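Side-chain contacts in phosphodiesterase (Salpingoeca rosetta, PDB 7CJ3), which carries a retinal-binding transmembrane domain of the bacteriorhodopsin-like family, a bundle of membrane-spanning helices modelled here with retinal: residues I30-V35 against A102-L107; P45-R50 against L114-D119; P125-R130 against I248-G253. All blocks are in the same frame, centred on the assembly; numbering follows the deposited sequence.

Contact 1 of 3, residues I30-V35 against A102-L107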
ATOM      1  N   ILE B  30      13.352  19.968  -5.143  1.00 46.01           N
ATOM      2  CA  ILE B  30      14.441  20.876  -4.679  1.00 41.08           C
ATOM      3  C   ILE B  30      14.063  21.452  -3.317  1.00 36.28           C
ATOM      4  O   ILE B  30      14.926  21.482  -2.438  1.00 41.18           O
ATOM      5  CB  ILE B  30      14.785  21.965  -5.708  1.00 45.81           C
ATOM      6  CG1 ILE B  30      15.319  21.358  -7.007  1.00 44.51           C
ATOM      7  CG2 ILE B  30      15.789  22.953  -5.110  1.00 45.37           C
ATOM      8  CD1 ILE B  30      15.221  22.274  -8.197  1.00 42.85           C
ATOM      9  N   VAL B  31      12.814  21.859  -3.138  1.00 37.81           N
ATOM     10  CA  VAL B  31      12.328  22.437  -1.847  1.00 38.95           C
ATOM     11  C   VAL B  31      12.457  21.365  -0.759  1.00 33.80           C
ATOM     12  O   VAL B  31      12.863  21.688   0.401  1.00 28.12           O
ATOM     13  CB  VAL B  31      10.877  22.941  -1.967  1.00 40.21           C
ATOM     14  CG1 VAL B  31      10.319  23.355  -0.613  1.00 39.59           C
ATOM     15  CG2 VAL B  31      10.757  24.075  -2.975  1.00 40.58           C
ATOM     16  N   TRP B  32      12.134  20.127  -1.133  1.00 31.12           N
ATOM     17  CA  TRP B  32      12.176  18.965  -0.219  1.00 30.52           C
ATOM     18  C   TRP B  32      13.614  18.746   0.286  1.00 30.42           C
ATOM     19  O   TRP B  32      13.831  18.812   1.516  1.00 24.67           O
ATOM     20  CB  TRP B  32      11.604  17.735  -0.915  1.00 30.67           C
ATOM     21  CG  TRP B  32      11.406  16.628   0.066  1.00 31.88           C
ATOM     22  CD1 TRP B  32      10.338  16.418   0.876  1.00 32.04           C
ATOM     23  CD2 TRP B  32      12.371  15.622   0.394  1.00 35.28           C
ATOM     24  NE1 TRP B  32      10.551  15.324   1.661  1.00 33.70           N
ATOM     25  CE2 TRP B  32      11.796  14.822   1.400  1.00 34.66           C
ATOM     26  CE3 TRP B  32      13.659  15.322  -0.083  1.00 35.15           C
ATOM     27  CZ2 TRP B  32      12.473  13.735   1.955  1.00 35.33           C
ATOM     28  CZ3 TRP B  32      14.320  14.241   0.458  1.00 36.57           C
ATOM     29  CH2 TRP B  32      13.733  13.461   1.467  1.00 36.29           C
ATOM     30  N   LEU B  33      14.554  18.547  -0.642  1.00 29.77           N
ATOM     31  CA  LEU B  33      15.991  18.303  -0.358  1.00 31.64           C
ATOM     32  C   LEU B  33      16.568  19.382   0.559  1.00 30.81           C
ATOM     33  O   LEU B  33      17.277  19.030   1.520  1.00 25.36           O
ATOM     34  CB  LEU B  33      16.749  18.289  -1.685  1.00 33.62           C
ATOM     35  CG  LEU B  33      16.551  17.037  -2.538  1.00 36.55           C
ATOM     36  CD1 LEU B  33      17.036  17.284  -3.963  1.00 37.17           C
ATOM     37  CD2 LEU B  33      17.239  15.826  -1.894  1.00 36.59           C
ATOM     38  N   CYS B  34      16.280  20.651   0.280  1.00 33.56           N
ATOM     39  CA  CYS B  34      16.759  21.784   1.118  1.00 37.71           C
ATOM     40  C   CYS B  34      16.263  21.600   2.553  1.00 31.68           C
ATOM     41  O   CYS B  34      17.069  21.699   3.507  1.00 28.58           O
ATOM     42  CB  CYS B  34      16.306  23.118   0.535  1.00 42.72           C
ATOM     43  SG  CYS B  34      16.833  23.363  -1.173  1.00 51.34           S
ATOM     44  N   VAL B  35      14.976  21.303   2.707  1.00 33.36           N
ATOM     45  CA  VAL B  35      14.344  21.176   4.043  1.00 30.99           C
ATOM     46  C   VAL B  35      14.931  19.936   4.713  1.00 29.32           C
ATOM     47  O   VAL B  35      15.309  20.009   5.899  1.00 30.37           O
ATOM     48  CB  VAL B  35      12.821  21.113   3.902  1.00 34.65           C
ATOM     49  CG1 VAL B  35      12.150  20.846   5.245  1.00 38.49           C
ATOM     50  CG2 VAL B  35      12.276  22.363   3.235  1.00 35.26           C
ATOM     51  N   ALA B 102       6.020  11.916  -0.675  1.00 16.37           N
ATOM     52  CA  ALA B 102       5.500  11.246   0.536  1.00 16.84           C
ATOM     53  C   ALA B 102       6.366  10.020   0.830  1.00 16.45           C
ATOM     54  O   ALA B 102       6.779   9.839   1.971  1.00 19.36           O
ATOM     55  CB  ALA B 102       4.047  10.887   0.349  1.00 17.33           C
ATOM     56  N   CYS B 103       6.705   9.251  -0.185  1.00 15.92           N
ATOM     57  CA  CYS B 103       7.533   8.040  -0.036  1.00 17.05           C
ATOM     58  C   CYS B 103       8.854   8.369   0.670  1.00 18.17           C
ATOM     59  O   CYS B 103       9.153   7.716   1.712  1.00 16.13           O
ATOM     60  CB  CYS B 103       7.813   7.407  -1.385  1.00 16.90           C
ATOM     61  SG  CYS B 103       8.911   5.982  -1.207  1.00 19.93           S
ATOM     62  N   ILE B 104       9.632   9.312   0.115  1.00 19.91           N
ATOM     63  CA  ILE B 104      10.991   9.638   0.640  1.00 20.83           C
ATOM     64  C   ILE B 104      10.889  10.394   1.969  1.00 19.49           C
ATOM     65  O   ILE B 104      11.827  10.211   2.783  1.00 16.56           O
ATOM     66  CB  ILE B 104      11.879  10.383  -0.366  1.00 22.75           C
ATOM     67  CG1 ILE B 104      11.255  11.710  -0.815  1.00 26.75           C
ATOM     68  CG2 ILE B 104      12.205   9.476  -1.536  1.00 23.69           C
ATOM     69  CD1 ILE B 104      12.050  12.472  -1.890  1.00 27.57           C
ATOM     70  N   SER B 105       9.837  11.202   2.199  1.00 18.28           N
ATOM     71  CA  SER B 105       9.712  11.920   3.495  1.00 19.42           C
ATOM     72  C   SER B 105       9.567  10.850   4.576  1.00 18.66           C
ATOM     73  O   SER B 105      10.252  10.928   5.619  1.00 16.36           O
ATOM     74  CB  SER B 105       8.613  12.947   3.540  1.00 19.37           C
ATOM     75  OG  SER B 105       8.254  13.362   2.231  1.00 21.50           O
ATOM     76  N   TYR B 106       8.750   9.837   4.317  1.00 18.73           N
ATOM     77  CA  TYR B 106       8.484   8.792   5.337  1.00 19.18           C
ATOM     78  C   TYR B 106       9.735   7.919   5.508  1.00 17.79           C
ATOM     79  O   TYR B 106      10.034   7.604   6.673  1.00 17.66           O
ATOM     80  CB  TYR B 106       7.183   8.063   4.997  1.00 19.78           C
ATOM     81  CG  TYR B 106       5.952   8.776   5.503  1.00 19.15           C
ATOM     82  CD1 TYR B 106       5.650   8.802   6.857  1.00 18.60           C
ATOM     83  CD2 TYR B 106       5.073   9.407   4.633  1.00 19.28           C
ATOM     84  CE1 TYR B 106       4.509   9.436   7.333  1.00 19.43           C
ATOM     85  CE2 TYR B 106       3.928  10.050   5.096  1.00 19.37           C
ATOM     86  CZ  TYR B 106       3.632  10.066   6.456  1.00 18.57           C
ATOM     87  OH  TYR B 106       2.511  10.718   6.915  1.00 14.86           O
ATOM     88  N   LEU B 107      10.463   7.595   4.425  1.00 17.09           N
ATOM     89  CA  LEU B 107      11.742   6.827   4.490  1.00 17.19           C
ATOM     90  C   LEU B 107      12.706   7.554   5.430  1.00 16.29           C
ATOM     91  O   LEU B 107      13.312   6.883   6.275  1.00 14.46           O
ATOM     92  CB  LEU B 107      12.365   6.679   3.093  1.00 17.59           C
ATOM     93  CG  LEU B 107      13.726   5.971   3.041  1.00 17.66           C
ATOM     94  CD1 LEU B 107      13.701   4.616   3.712  1.00 17.61           C
ATOM     95  CD2 LEU B 107      14.190   5.748   1.617  1.00 17.73           C
TER
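The hydroxyl of Ser105 is shared between two helices: Trp32 NE1 donates a weak bond to Ser105 OG at 3.1 Å, bent to 134° at the hydrogen, while the same OG is also hydrogen-bonded to Val101 O, one turn back on its own helix. The contact joins helix 17-41, which precedes the seven helices of the rhodopsin-like bundle in the chain, to the bundle's helix 86-111. Trp32 does most of the reaching. With CG opposite the backbone N (chi1 -170°), its indole crosses the gap between the helices, the NE1 side at Ser105 and the six-membered ring over Ile104 CG1 and CD1. One face of that ring rests on the Ile104 chain, whose CG1 lies 3.6 Å from Trp32 CZ2. Val101 and Ser108 of helix 86-111 also touch the indole, and a bound OLC molecule lies about 4 Å from the Ile104 side chain, whereas retinal is about 9 Å from that of Ser105. The outermost methyl makes a CH-pi contact: Ile104 CD1 stands 3.6 Å from the centroid of the Trp32 six-membered ring, 8° off its normal.

Contact 2 of 3, residues P45-R50 against L114-D119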
ATOM      1  N   PRO B  45      20.907  13.860  17.679  1.00 40.26           N
ATOM      2  CA  PRO B  45      20.792  12.400  17.585  1.00 38.68           C
ATOM      3  C   PRO B  45      20.431  11.678  18.891  1.00 38.59           C
ATOM      4  O   PRO B  45      19.734  10.686  18.813  1.00 39.66           O
ATOM      5  CB  PRO B  45      22.193  11.927  17.173  1.00 41.70           C
ATOM      6  CG  PRO B  45      22.830  13.131  16.538  1.00 42.40           C
ATOM      7  CD  PRO B  45      22.244  14.311  17.276  1.00 44.11           C
ATOM      8  N   GLU B  46      20.944  12.159  20.027  1.00 39.49           N
ATOM      9  CA  GLU B  46      20.641  11.629  21.387  1.00 41.53           C
ATOM     10  C   GLU B  46      19.136  11.818  21.666  1.00 43.55           C
ATOM     11  O   GLU B  46      18.512  10.932  22.286  1.00 37.73           O
ATOM     12  CB  GLU B  46      21.499  12.360  22.431  1.00 43.57           C
ATOM     13  CG  GLU B  46      21.400  11.770  23.825  1.00 47.07           C
ATOM     14  CD  GLU B  46      21.938  10.349  23.914  1.00 49.65           C
ATOM     15  OE1 GLU B  46      23.067  10.126  23.454  1.00 48.84           O
ATOM     16  OE2 GLU B  46      21.203   9.467  24.385  1.00 54.15           O
ATOM     17  N   ALA B  47      18.575  12.942  21.214  1.00 39.58           N
ATOM     18  CA  ALA B  47      17.145  13.284  21.336  1.00 37.36           C
ATOM     19  C   ALA B  47      16.325  12.282  20.519  1.00 35.88           C
ATOM     20  O   ALA B  47      15.398  11.709  21.122  1.00 36.79           O
ATOM     21  CB  ALA B  47      16.893  14.719  20.909  1.00 38.58           C
ATOM     22  N   SER B  48      16.651  12.055  19.234  1.00 32.09           N
ATOM     23  CA  SER B  48      15.862  11.137  18.366  1.00 33.60           C
ATOM     24  C   SER B  48      15.988   9.703  18.871  1.00 31.38           C
ATOM     25  O   SER B  48      14.985   8.983  18.814  1.00 28.88           O
ATOM     26  CB  SER B  48      16.101  11.245  16.910  1.00 34.14           C
ATOM     27  OG  SER B  48      17.241  12.002  16.626  1.00 37.38           O
ATOM     28  N   ARG B  49      17.149   9.305  19.379  1.00 33.51           N
ATOM     29  CA  ARG B  49      17.373   7.956  19.970  1.00 35.60           C
ATOM     30  C   ARG B  49      16.371   7.751  21.122  1.00 35.69           C
ATOM     31  O   ARG B  49      15.761   6.666  21.184  1.00 38.12           O
ATOM     32  CB  ARG B  49      18.842   7.823  20.385  1.00 37.82           C
ATOM     33  CG  ARG B  49      19.250   6.495  21.004  1.00 44.42           C
ATOM     34  CD  ARG B  49      20.066   6.793  22.255  1.00 51.17           C
ATOM     35  NE  ARG B  49      20.662   5.617  22.880  1.00 56.78           N
ATOM     36  CZ  ARG B  49      21.156   5.571  24.127  1.00 61.65           C
ATOM     37  NH1 ARG B  49      21.125   6.628  24.919  1.00 60.50           N
ATOM     38  NH2 ARG B  49      21.686   4.453  24.589  1.00 64.52           N
ATOM     39  N   ARG B  50      16.182   8.757  21.979  1.00 35.96           N
ATOM     40  CA  ARG B  50      15.277   8.701  23.163  1.00 39.28           C
ATOM     41  C   ARG B  50      13.804   8.695  22.719  1.00 39.38           C
ATOM     42  O   ARG B  50      12.985   8.010  23.385  1.00 39.20           O
ATOM     43  CB  ARG B  50      15.571   9.827  24.158  1.00 41.02           C
ATOM     44  CG  ARG B  50      16.871   9.625  24.923  1.00 45.98           C
ATOM     45  CD  ARG B  50      16.703   9.673  26.432  1.00 53.99           C
ATOM     46  NE  ARG B  50      18.002   9.431  27.048  1.00 58.75           N
ATOM     47  CZ  ARG B  50      19.009  10.300  27.070  1.00 60.13           C
ATOM     48  NH1 ARG B  50      18.872  11.503  26.538  1.00 64.42           N
ATOM     49  NH2 ARG B  50      20.157   9.966  27.637  1.00 63.53           N
ATOM     50  N   LEU B 114      16.408  13.457  12.387  1.00 30.12           N
ATOM     51  CA  LEU B 114      15.853  14.731  11.872  1.00 31.13           C
ATOM     52  C   LEU B 114      15.464  15.620  13.058  1.00 32.67           C
ATOM     53  O   LEU B 114      14.849  15.136  14.010  1.00 29.61           O
ATOM     54  CB  LEU B 114      14.668  14.451  10.947  1.00 30.36           C
ATOM     55  CG  LEU B 114      14.972  13.613   9.708  1.00 31.06           C
ATOM     56  CD1 LEU B 114      13.685  13.324   8.940  1.00 33.39           C
ATOM     57  CD2 LEU B 114      15.968  14.312   8.797  1.00 30.42           C
ATOM     58  N   TYR B 115      15.865  16.886  12.982  1.00 37.47           N
ATOM     59  CA  TYR B 115      15.470  17.983  13.895  1.00 38.22           C
ATOM     60  C   TYR B 115      13.947  18.020  13.958  1.00 40.02           C
ATOM     61  O   TYR B 115      13.269  17.890  12.898  1.00 39.91           O
ATOM     62  CB  TYR B 115      16.007  19.326  13.397  1.00 40.86           C
ATOM     63  CG  TYR B 115      15.599  20.492  14.251  1.00 40.01           C
ATOM     64  CD1 TYR B 115      15.912  20.525  15.598  1.00 38.88           C
ATOM     65  CD2 TYR B 115      14.879  21.537  13.713  1.00 40.46           C
ATOM     66  CE1 TYR B 115      15.544  21.595  16.393  1.00 41.81           C
ATOM     67  CE2 TYR B 115      14.501  22.623  14.485  1.00 42.50           C
ATOM     68  CZ  TYR B 115      14.848  22.655  15.824  1.00 44.12           C
ATOM     69  OH  TYR B 115      14.487  23.734  16.577  1.00 44.72           O
ATOM     70  N   PHE B 116      13.438  18.183  15.183  1.00 39.09           N
ATOM     71  CA  PHE B 116      11.995  18.155  15.542  1.00 34.29           C
ATOM     72  C   PHE B 116      11.761  19.103  16.724  1.00 32.06           C
ATOM     73  O   PHE B 116      12.710  19.417  17.469  1.00 30.66           O
ATOM     74  CB  PHE B 116      11.559  16.716  15.844  1.00 29.68           C
ATOM     75  CG  PHE B 116      12.173  16.112  17.077  1.00 26.41           C
ATOM     76  CD1 PHE B 116      13.359  15.419  17.003  1.00 26.38           C
ATOM     77  CD2 PHE B 116      11.555  16.229  18.317  1.00 29.37           C
ATOM     78  CE1 PHE B 116      13.901  14.809  18.133  1.00 29.61           C
ATOM     79  CE2 PHE B 116      12.105  15.651  19.451  1.00 28.60           C
ATOM     80  CZ  PHE B 116      13.280  14.938  19.356  1.00 30.08           C
ATOM     81  N   LEU B 117      10.520  19.556  16.867  1.00 33.84           N
ATOM     82  CA  LEU B 117      10.092  20.443  17.976  1.00 37.12           C
ATOM     83  C   LEU B 117       9.478  19.562  19.052  1.00 34.76           C
ATOM     84  O   LEU B 117       9.103  18.428  18.727  1.00 38.22           O
ATOM     85  CB  LEU B 117       9.111  21.493  17.437  1.00 38.51           C
ATOM     86  CG  LEU B 117       9.743  22.716  16.750  1.00 41.41           C
ATOM     87  CD1 LEU B 117      11.049  22.388  16.059  1.00 44.47           C
ATOM     88  CD2 LEU B 117       8.787  23.339  15.744  1.00 44.35           C
ATOM     89  N   VAL B 118       9.443  20.053  20.289  1.00 38.95           N
ATOM     90  CA  VAL B 118       8.680  19.439  21.416  1.00 43.04           C
ATOM     91  C   VAL B 118       7.479  20.353  21.683  1.00 44.67           C
ATOM     92  O   VAL B 118       7.702  21.590  21.824  1.00 54.01           O
ATOM     93  CB  VAL B 118       9.599  19.247  22.635  1.00 40.26           C
ATOM     94  CG1 VAL B 118       8.892  18.602  23.790  1.00 46.12           C
ATOM     95  CG2 VAL B 118      10.822  18.435  22.260  1.00 39.34           C
ATOM     96  N   ASP B 119       6.258  19.787  21.662  1.00 44.77           N
ATOM     97  CA  ASP B 119       4.966  20.540  21.753  1.00 40.56           C
ATOM     98  C   ASP B 119       4.732  20.949  23.225  1.00 37.99           C
ATOM     99  O   ASP B 119       5.291  20.258  24.147  1.00 30.42           O
ATOM    100  CB  ASP B 119       3.816  19.810  21.042  1.00 37.72           C
ATOM    101  CG  ASP B 119       3.262  18.512  21.656  1.00 38.39           C
ATOM    102  OD1 ASP B 119       3.647  18.139  22.794  1.00 36.01           O
ATOM    103  OD2 ASP B 119       2.409  17.882  20.975  1.00 36.86           O
TER
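Phe116 turns the edge of its ring, not a face, to the backbone of helix 45-54: its CE1 lies 4.0 Å from Ser48 N, which stands close to the ring plane. The neighbouring Ala47 adds the apolar part of the contact, with Ala47 CB 3.9 Å from Phe116 CZ and approaching obliquely. No hydrogen bond joins the two segments. The phenyl reaches the helix with CG placed between its backbone N and carbonyl carbon (chi1 67°), which leaves Leu114 O at the ring edge, in its plane. Ser48 OG lies within bonding distance of both Asn44 O and, as modelled, Asn113 OD1, between which its one proton must be shared; Asn113 comes just ahead of Leu114, so this serine may tie the helix to the same loop that carries Phe116. The charges of residues 45-50 form their own network. Arg49 NH1 donates to the syn lone pair of Glu46 OE2 at 2.9 Å, the oxygen standing 21° out of the Arg49 guanidinium plane. Arg50 meets that oxygen with one face of its guanidinium, NH2 to Glu46 OE2 being 3.5 Å, an attraction of charges without a directed N-H. After Phe116 the chain enters strand 117-118. A short two-stranded antiparallel hairpin between the second and third helices of the seven-helix bundle is a known feature of bacteriorhodopsin, and here the short helix 45-54 packs against its approach.

Contact 3 of 3, residues P125-R130 against I248-G253; sequences PVWLMR and IDFQVG
One face of the Phe250 ring carries the Pro125 ring, and Trp127 NE1 stands at the phenyl edge, near its plane. Pro125 CD lies 3.8 Å from the Phe250 centroid and 18° off the ring normal, a CH-pi contact, while Pro125 CG comes to 3.6 Å from Phe250 CZ. The carbonyl of the same proline flanks the phenyl too, Pro125 O being 3.5 Å from Phe250 CZ. Trp127 in turn has Pro125 CB over one face of its indole and the guanidinium carbon of Arg130 in plane at its edge. The two aromatic rings meet obliquely, their planes at 53° and the centroids of the Trp127 five-membered ring and the Phe250 ring 6.0 Å apart. Trp127 NE1 to Phe250 CZ, 3.9 Å, is packing, since NE1 has its hydrogen bond with a partner outside the two segments. With CG anti to the backbone N (chi1 -172°), Phe250 sends its phenyl from the first turn of helix 250-277 into the corner made by Pro125 and Trp127. That corner is where strand 125-126 gives way to helix 128-149, with Trp127 at the N-cap. Phe55 meets the Phe250 ring and Tyr62 meets Trp127 edge-to-face. One turn deeper, Arg130 NH1 forms a salt bridge with Glu254 and fastens the same two helices by charge. Retinal lies about 12 Å from the Trp127 side chain. This largely apolar and aromatic packing lies near one end of the seven-helix bundle, where the hairpin leads into the third helix beside the start of the seventh.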
ATOM      1  N   PRO B 125       6.874  14.967  20.202  1.00 32.31           N
ATOM      2  CA  PRO B 125       7.612  15.515  19.056  1.00 30.47           C
ATOM      3  C   PRO B 125       6.703  16.041  17.932  1.00 29.39           C
ATOM      4  O   PRO B 125       5.689  15.456  17.649  1.00 31.73           O
ATOM      5  CB  PRO B 125       8.488  14.347  18.578  1.00 30.42           C
ATOM      6  CG  PRO B 125       7.861  13.085  19.173  1.00 32.82           C
ATOM      7  CD  PRO B 125       6.931  13.500  20.299  1.00 29.96           C
ATOM      8  N   VAL B 126       7.105  17.148  17.321  1.00 29.47           N
ATOM      9  CA  VAL B 126       6.467  17.789  16.148  1.00 29.24           C
ATOM     10  C   VAL B 126       7.381  17.543  14.944  1.00 30.75           C
ATOM     11  O   VAL B 126       8.440  18.179  14.843  1.00 37.04           O
ATOM     12  CB  VAL B 126       6.274  19.294  16.401  1.00 28.18           C
ATOM     13  CG1 VAL B 126       5.429  19.963  15.320  1.00 29.10           C
ATOM     14  CG2 VAL B 126       5.691  19.545  17.771  1.00 27.40           C
ATOM     15  N   TRP B 127       6.985  16.632  14.059  1.00 30.22           N
ATOM     16  CA  TRP B 127       7.800  16.196  12.902  1.00 26.88           C
ATOM     17  C   TRP B 127       7.673  17.252  11.808  1.00 26.62           C
ATOM     18  O   TRP B 127       6.608  17.263  11.098  1.00 26.35           O
ATOM     19  CB  TRP B 127       7.327  14.840  12.413  1.00 25.13           C
ATOM     20  CG  TRP B 127       7.414  13.727  13.412  1.00 25.37           C
ATOM     21  CD1 TRP B 127       6.411  12.857  13.745  1.00 27.09           C
ATOM     22  CD2 TRP B 127       8.574  13.286  14.141  1.00 26.35           C
ATOM     23  NE1 TRP B 127       6.863  11.921  14.632  1.00 26.30           N
ATOM     24  CE2 TRP B 127       8.180  12.164  14.906  1.00 27.05           C
ATOM     25  CE3 TRP B 127       9.906  13.708  14.215  1.00 25.40           C
ATOM     26  CZ2 TRP B 127       9.065  11.479  15.744  1.00 29.07           C
ATOM     27  CZ3 TRP B 127      10.771  13.035  15.056  1.00 25.14           C
ATOM     28  CH2 TRP B 127      10.367  11.925  15.796  1.00 26.50           C
ATOM     29  N   LEU B 128       8.719  18.083  11.649  1.00 24.24           N
ATOM     30  CA  LEU B 128       8.751  19.184  10.649  1.00 23.41           C
ATOM     31  C   LEU B 128       8.802  18.600   9.227  1.00 22.35           C
ATOM     32  O   LEU B 128       8.352  19.264   8.254  1.00 19.78           O
ATOM     33  CB  LEU B 128       9.979  20.030  10.974  1.00 25.21           C
ATOM     34  CG  LEU B 128       9.858  20.848  12.268  1.00 26.06           C
ATOM     35  CD1 LEU B 128      11.228  21.306  12.777  1.00 25.44           C
ATOM     36  CD2 LEU B 128       8.931  22.042  12.053  1.00 26.36           C
ATOM     37  N   MET B 129       9.293  17.370   9.105  1.00 22.24           N
ATOM     38  CA  MET B 129       9.366  16.642   7.806  1.00 22.96           C
ATOM     39  C   MET B 129       7.951  16.291   7.318  1.00 19.30           C
ATOM     40  O   MET B 129       7.662  16.553   6.140  1.00 17.62           O
ATOM     41  CB  MET B 129      10.233  15.384   7.916  1.00 25.94           C
ATOM     42  CG  MET B 129      10.424  14.661   6.595  1.00 29.33           C
ATOM     43  SD  MET B 129      11.371  15.566   5.355  1.00 33.87           S
ATOM     44  CE  MET B 129      13.002  15.040   5.881  1.00 37.02           C
ATOM     45  N   ARG B 130       7.079  15.782   8.190  1.00 17.79           N
ATOM     46  CA  ARG B 130       5.659  15.541   7.818  1.00 17.29           C
ATOM     47  C   ARG B 130       5.033  16.872   7.379  1.00 18.66           C
ATOM     48  O   ARG B 130       4.483  16.908   6.255  1.00 18.39           O
ATOM     49  CB  ARG B 130       4.849  14.864   8.916  1.00 15.58           C
ATOM     50  CG  ARG B 130       3.470  14.417   8.439  1.00 16.00           C
ATOM     51  CD  ARG B 130       2.824  13.384   9.363  1.00 15.89           C
ATOM     52  NE  ARG B 130       2.910  13.789  10.760  1.00 15.40           N
ATOM     53  CZ  ARG B 130       2.996  12.954  11.799  1.00 16.74           C
ATOM     54  NH1 ARG B 130       2.950  11.633  11.632  1.00 18.61           N
ATOM     55  NH2 ARG B 130       3.099  13.444  13.018  1.00 16.46           N
ATOM     56  N   ILE B 248      -6.073  10.423  23.139  1.00 50.88           N
ATOM     57  CA  ILE B 248      -5.224   9.347  22.525  1.00 43.01           C
ATOM     58  C   ILE B 248      -3.770   9.660  22.884  1.00 37.37           C
ATOM     59  O   ILE B 248      -3.467  10.850  23.039  1.00 39.86           O
ATOM     60  CB  ILE B 248      -5.432   9.256  20.995  1.00 44.97           C
ATOM     61  CG1 ILE B 248      -5.052  10.544  20.263  1.00 45.55           C
ATOM     62  CG2 ILE B 248      -6.869   8.869  20.670  1.00 50.18           C
ATOM     63  CD1 ILE B 248      -5.124  10.426  18.766  1.00 46.63           C
ATOM     64  N   ASP B 249      -2.914   8.644  23.012  1.00 37.67           N
ATOM     65  CA  ASP B 249      -1.443   8.813  23.173  1.00 35.47           C
ATOM     66  C   ASP B 249      -0.808   9.085  21.797  1.00 35.47           C
ATOM     67  O   ASP B 249      -1.499   9.051  20.761  1.00 40.49           O
ATOM     68  CB  ASP B 249      -0.798   7.617  23.895  1.00 41.12           C
ATOM     69  CG  ASP B 249      -0.829   6.262  23.183  1.00 47.72           C
ATOM     70  OD1 ASP B 249      -1.894   5.681  23.135  1.00 61.04           O
ATOM     71  OD2 ASP B 249       0.240   5.782  22.711  1.00 60.89           O
ATOM     72  N   PHE B 250       0.492   9.351  21.786  1.00 32.54           N
ATOM     73  CA  PHE B 250       1.246   9.861  20.623  1.00 28.09           C
ATOM     74  C   PHE B 250       1.230   8.836  19.490  1.00 28.10           C
ATOM     75  O   PHE B 250       0.817   9.211  18.334  1.00 24.45           O
ATOM     76  CB  PHE B 250       2.681  10.181  21.039  1.00 29.13           C
ATOM     77  CG  PHE B 250       3.406  10.887  19.935  1.00 32.02           C
ATOM     78  CD1 PHE B 250       2.952  12.122  19.488  1.00 30.16           C
ATOM     79  CD2 PHE B 250       4.484  10.278  19.295  1.00 32.75           C
ATOM     80  CE1 PHE B 250       3.594  12.753  18.433  1.00 31.76           C
ATOM     81  CE2 PHE B 250       5.126  10.920  18.246  1.00 30.34           C
ATOM     82  CZ  PHE B 250       4.680  12.156  17.819  1.00 30.47           C
ATOM     83  N   GLN B 251       1.648   7.601  19.832  1.00 27.69           N
ATOM     84  CA  GLN B 251       1.787   6.448  18.899  1.00 26.68           C
ATOM     85  C   GLN B 251       0.444   6.126  18.217  1.00 26.04           C
ATOM     86  O   GLN B 251       0.447   5.915  16.994  1.00 30.08           O
ATOM     87  CB  GLN B 251       2.366   5.232  19.626  1.00 26.82           C
ATOM     88  CG  GLN B 251       3.775   5.446  20.125  1.00 27.45           C
ATOM     89  CD  GLN B 251       4.568   4.188  20.392  1.00 25.90           C
ATOM     90  OE1 GLN B 251       4.512   3.616  21.467  1.00 29.38           O
ATOM     91  NE2 GLN B 251       5.341   3.756  19.419  1.00 24.42           N
ATOM     92  N   VAL B 252      -0.672   6.109  18.950  1.00 24.45           N
ATOM     93  CA  VAL B 252      -2.014   5.875  18.330  1.00 22.46           C
ATOM     94  C   VAL B 252      -2.274   6.960  17.281  1.00 20.76           C
ATOM     95  O   VAL B 252      -2.680   6.610  16.179  1.00 18.98           O
ATOM     96  CB  VAL B 252      -3.138   5.785  19.396  1.00 24.02           C
ATOM     97  CG1 VAL B 252      -4.526   6.002  18.794  1.00 25.00           C
ATOM     98  CG2 VAL B 252      -3.109   4.452  20.161  1.00 22.86           C
ATOM     99  N   GLY B 253      -1.996   8.230  17.597  1.00 22.47           N
ATOM    100  CA  GLY B 253      -2.111   9.365  16.653  1.00 22.87           C
ATOM    101  C   GLY B 253      -1.221   9.227  15.416  1.00 22.45           C
ATOM    102  O   GLY B 253      -1.695   9.548  14.290  1.00 20.67           O
TER

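Contacts 1 and 3 are buried, contact 1 where the extra helix 17-41 meets the bundle, contact 3 inside it near one end; contact 2, farthest from the chain centre, is only partly buried. Contact 1 is the one with a hydrogen bond across it, a weak one. The other two are largely apolar and aromatic, and both involve the small hairpin: 114-119 leads into one strand, and 125-130 begins with the other, Leu117 O and Val126 N probably hydrogen-bonded at 2.8 Å. The salt-bridge network of contact 2 lies on its helix 45-54, whereas the 125-130 segment of contact 3 carries a buried arginine. Met129 of contact 3 touches both others, SD 3.8 Å from Trp32 NE1 and CE packing on Leu114.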